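Local coordinates for flagellar hook protein FlgE (Caulobacter crescentus CB15, PDB 5AY6), which builds the flagellar hook, the flexible universal joint thought to pass motor torque to the filament, and is represented here by a 32 kDa fragment, at residues A[23-27]-A[49-54]; A[149-153]-A[162-166]. One frame throughout, in Å; residues are numbered along the deposited sequence.

In the fold
Contact 1 and contact 2 each join parts of the chain close in sequence; their centres lie about 17 Å apart and their nearest atoms about 5 Å, without touching. Contact 1 lies within the five-stranded sheet that runs from 24-39 to 92-99, pairing 24-39, one of its outermost strands within this chain, with 45-53. Contact 2 joins the start of helix 152-157 to the loop that follows it and leads into strand 167-174 of a second antiparallel sheet. Both are partly buried, contact 2 nearer the centre of the chain. Repeated backbone hydrogen bonds hold contact 1, whereas a single one crosses contact 2, which relies more on a tryptophan face, a thioether and a proline.

Contact 1 (A[23-27]-A[49-54]); sequences VSYKV and DVVYSS
Four backbone hydrogen bonds join 23-27 to 49-54 in antiparallel register. Y25 and Y52 form the hydrogen-bonded pair: Y25 N reaches Y52 O at 2.7 Å, close to the carbonyl axis, while the return bond from Y52 N to Y25 O is more bent, its donor tilted 31° from the carbonyl plane. V27 N to V50 O (2.9 Å) and S54 N to V23 O extend the ladder at its two ends. On the face carrying S24, K26, V51 and S53 the two serine hydroxyls share a hydrogen bond, S24 OG to S53 OG 2.7 Å; matching torsions, each oxygen anti to its carbonyl carbon (chi1 -67° and -69°), bring them together across this non-hydrogen-bonded backbone pair. Farther along, K26 CD passes 4.0 Å from D49 OD1, which accepts from S34 N; the lysine nitrogen stays too distant for a salt bridge. Apolar packing occupies the other face: V27 CG2 meets the edge of the Y52 ring, 3.5 Å from CE2, and 4.1 Å from V50 CB. Strand 24-39, outermost within this chain, and 45-53, which also pairs with 64-73, form a beta hairpin at the margin of an antiparallel sheet in the FlgE third-domain region.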
# COMPACT_ATOMS: atom_id res chain seq x y z
N VAL A 23 -2.37 2.33 -8.05
CA VAL A 23 -1.34 1.54 -7.37
C VAL A 23 -0.16 1.28 -8.31
O VAL A 23 0.99 1.38 -7.90
CB VAL A 23 -1.91 0.21 -6.83
CG1 VAL A 23 -0.79 -0.74 -6.43
CG2 VAL A 23 -2.83 0.48 -5.65
N SER A 24 -0.46 0.93 -9.56
CA SER A 24 0.57 0.79 -10.59
C SER A 24 0.23 1.67 -11.78
O SER A 24 -0.66 1.37 -12.57
CB SER A 24 0.70 -0.67 -11.04
OG SER A 24 1.21 -1.46 -9.99
N TYR A 25 0.98 2.76 -11.91
CA TYR A 25 0.65 3.79 -12.88
C TYR A 25 1.55 3.76 -14.10
O TYR A 25 2.75 4.03 -14.01
CB TYR A 25 0.73 5.16 -12.19
CG TYR A 25 0.69 6.34 -13.14
CD1 TYR A 25 -0.48 6.67 -13.81
CD2 TYR A 25 1.80 7.14 -13.33
CE1 TYR A 25 -0.53 7.75 -14.67
CE2 TYR A 25 1.76 8.23 -14.18
CZ TYR A 25 0.60 8.53 -14.85
OH TYR A 25 0.56 9.61 -15.70
N LYS A 26 0.97 3.44 -15.26
CA LYS A 26 1.71 3.47 -16.51
C LYS A 26 1.73 4.88 -17.07
O LYS A 26 0.68 5.47 -17.32
CB LYS A 26 1.12 2.52 -17.54
CG LYS A 26 1.91 2.48 -18.84
CD LYS A 26 1.02 2.21 -20.04
CE LYS A 26 0.24 0.92 -19.85
NZ LYS A 26 -0.98 0.89 -20.69
N VAL A 27 2.93 5.42 -17.27
CA VAL A 27 3.12 6.76 -17.80
C VAL A 27 2.61 6.89 -19.22
O VAL A 27 2.84 6.01 -20.05
CB VAL A 27 4.62 7.16 -17.78
CG1 VAL A 27 4.81 8.57 -18.34
CG2 VAL A 27 5.18 7.06 -16.37
N ASP A 49 7.40 0.95 -21.97
CA ASP A 49 6.38 1.36 -21.01
C ASP A 49 7.06 1.57 -19.67
O ASP A 49 7.93 0.79 -19.28
CB ASP A 49 5.26 0.32 -20.90
CG ASP A 49 4.25 0.42 -22.03
OD1 ASP A 49 4.08 1.53 -22.57
OD2 ASP A 49 3.63 -0.61 -22.36
N VAL A 50 6.70 2.65 -18.99
CA VAL A 50 7.25 2.92 -17.67
C VAL A 50 6.13 2.87 -16.64
O VAL A 50 5.15 3.60 -16.74
CB VAL A 50 7.95 4.28 -17.62
CG1 VAL A 50 8.64 4.47 -16.26
CG2 VAL A 50 8.97 4.40 -18.75
N VAL A 51 6.28 1.99 -15.66
CA VAL A 51 5.25 1.82 -14.65
C VAL A 51 5.80 2.11 -13.26
O VAL A 51 6.66 1.39 -12.77
CB VAL A 51 4.67 0.38 -14.67
CG1 VAL A 51 3.52 0.25 -13.67
CG2 VAL A 51 4.20 0.01 -16.08
N TYR A 52 5.31 3.19 -12.66
CA TYR A 52 5.59 3.48 -11.26
C TYR A 52 4.55 2.79 -10.39
O TYR A 52 3.36 2.86 -10.67
CB TYR A 52 5.54 4.98 -10.98
CG TYR A 52 6.57 5.82 -11.70
CD1 TYR A 52 7.87 5.93 -11.21
CD2 TYR A 52 6.24 6.52 -12.85
CE1 TYR A 52 8.81 6.72 -11.86
CE2 TYR A 52 7.17 7.31 -13.50
CZ TYR A 52 8.46 7.40 -13.01
OH TYR A 52 9.38 8.18 -13.66
N SER A 53 5.01 2.13 -9.33
CA SER A 53 4.09 1.49 -8.39
C SER A 53 4.30 1.98 -6.96
O SER A 53 5.42 2.26 -6.54
CB SER A 53 4.24 -0.03 -8.44
OG SER A 53 3.77 -0.54 -9.67
N SER A 54 3.20 2.09 -6.22
CA SER A 54 3.26 2.42 -4.81
C SER A 54 3.89 1.27 -4.01
O SER A 54 3.62 0.10 -4.27
CB SER A 54 1.86 2.73 -4.28
OG SER A 54 1.81 2.64 -2.87

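Contact 2 (A[149-153]-A[162-166]); sequences TWSMS and GVKPD
W150-M152 and G162-P165 run in roughly the same direction, 29° apart, and meet through one backbone hydrogen bond, V163 N to S151 O at 3.2 Å. Its donor stands 62° out of the carbonyl plane. CA-H contacts lie beside it, G162 CA to S151 O and M152 CA to V163 O, each at 3.4 Å. G162 has a positive phi, which favours glycine. W150 CG lies anti to the backbone N (chi1 -157°), which turns the indole under G162: G162 CA sits 3.6 Å from the centroid of the five-membered ring in a CH-pi contact, almost on the ring normal, and G162 N is 3.2 Å above the ring plane. V163 CG2 approaches W150 CD1 obliquely at 3.9 Å. Replacing W150 with an alanine would probably leave G162 without its aromatic platform and V163 CG2 without this neighbour. The M152 side chain runs alongside the P165 ring, the two pointing opposite ways, with M152 SD 3.6 Å from P165 CB, and L188 touches M152 and V163. S151 is the N-cap of helix 152-157, its OG accepting a weak bond from S153 N; the arrangement is a short capped helix with flanking loops packed together before strand 167-174.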
# COMPACT_ATOMS: atom_id res chain seq x y z
N THR A 149 -0.73 9.35 3.35
CA THR A 149 -1.13 10.65 2.81
C THR A 149 -2.12 10.57 1.65
O THR A 149 -2.66 11.59 1.22
CB THR A 149 0.10 11.45 2.34
OG1 THR A 149 0.81 10.70 1.35
CG2 THR A 149 1.02 11.76 3.51
N TRP A 150 -2.35 9.37 1.13
CA TRP A 150 -3.26 9.20 -0.00
C TRP A 150 -3.86 7.80 0.05
O TRP A 150 -3.57 6.95 -0.79
CB TRP A 150 -2.51 9.45 -1.31
CG TRP A 150 -3.38 9.83 -2.47
CD1 TRP A 150 -3.56 9.12 -3.63
CD2 TRP A 150 -4.15 11.03 -2.61
NE1 TRP A 150 -4.42 9.80 -4.47
CE2 TRP A 150 -4.79 10.97 -3.87
CE3 TRP A 150 -4.38 12.14 -1.79
CZ2 TRP A 150 -5.64 11.98 -4.32
CZ3 TRP A 150 -5.22 13.14 -2.24
CH2 TRP A 150 -5.84 13.05 -3.50
N SER A 151 -4.69 7.56 1.05
CA SER A 151 -5.05 6.19 1.41
C SER A 151 -6.52 5.88 1.17
O SER A 151 -7.28 6.72 0.68
CB SER A 151 -4.72 5.94 2.88
OG SER A 151 -5.54 6.73 3.72
N MET A 152 -6.91 4.65 1.49
CA MET A 152 -8.31 4.26 1.37
C MET A 152 -9.14 4.90 2.49
O MET A 152 -10.33 5.15 2.33
CB MET A 152 -8.44 2.73 1.39
CG MET A 152 -7.72 2.05 0.23
SD MET A 152 -7.84 0.25 0.27
CE MET A 152 -6.27 -0.17 1.04
N SER A 153 -8.50 5.19 3.62
CA SER A 153 -9.18 5.90 4.69
C SER A 153 -9.43 7.35 4.29
O SER A 153 -10.45 7.94 4.64
CB SER A 153 -8.39 5.82 6.00
OG SER A 153 -8.32 4.48 6.46
N GLY A 162 -7.53 10.36 -1.97
CA GLY A 162 -7.03 9.02 -1.75
C GLY A 162 -7.37 8.03 -2.86
O GLY A 162 -7.43 8.40 -4.03
N VAL A 163 -7.57 6.78 -2.47
CA VAL A 163 -7.78 5.70 -3.44
C VAL A 163 -8.97 4.83 -3.04
O VAL A 163 -9.05 4.38 -1.90
CB VAL A 163 -6.53 4.81 -3.57
CG1 VAL A 163 -6.76 3.70 -4.59
CG2 VAL A 163 -5.31 5.64 -3.96
N LYS A 164 -9.87 4.59 -3.99
CA LYS A 164 -11.00 3.69 -3.79
C LYS A 164 -10.51 2.24 -3.72
O LYS A 164 -9.80 1.78 -4.61
CB LYS A 164 -12.00 3.85 -4.93
CG LYS A 164 -13.19 2.91 -4.89
CD LYS A 164 -13.99 2.99 -6.18
CE LYS A 164 -15.32 2.25 -6.07
NZ LYS A 164 -16.25 2.98 -5.16
N PRO A 165 -10.91 1.51 -2.66
CA PRO A 165 -10.45 0.12 -2.48
C PRO A 165 -10.92 -0.81 -3.60
O PRO A 165 -11.91 -0.51 -4.26
CB PRO A 165 -11.10 -0.29 -1.14
CG PRO A 165 -11.48 0.99 -0.48
CD PRO A 165 -11.83 1.93 -1.59
N ASP A 166 -10.20 -1.91 -3.80
CA ASP A 166 -10.64 -2.98 -4.70
C ASP A 166 -11.68 -3.85 -4.02
O ASP A 166 -12.55 -4.43 -4.68
CB ASP A 166 -9.46 -3.86 -5.13
CG ASP A 166 -8.56 -3.18 -6.12
OD1 ASP A 166 -9.07 -2.34 -6.91
OD2 ASP A 166 -7.35 -3.46 -6.11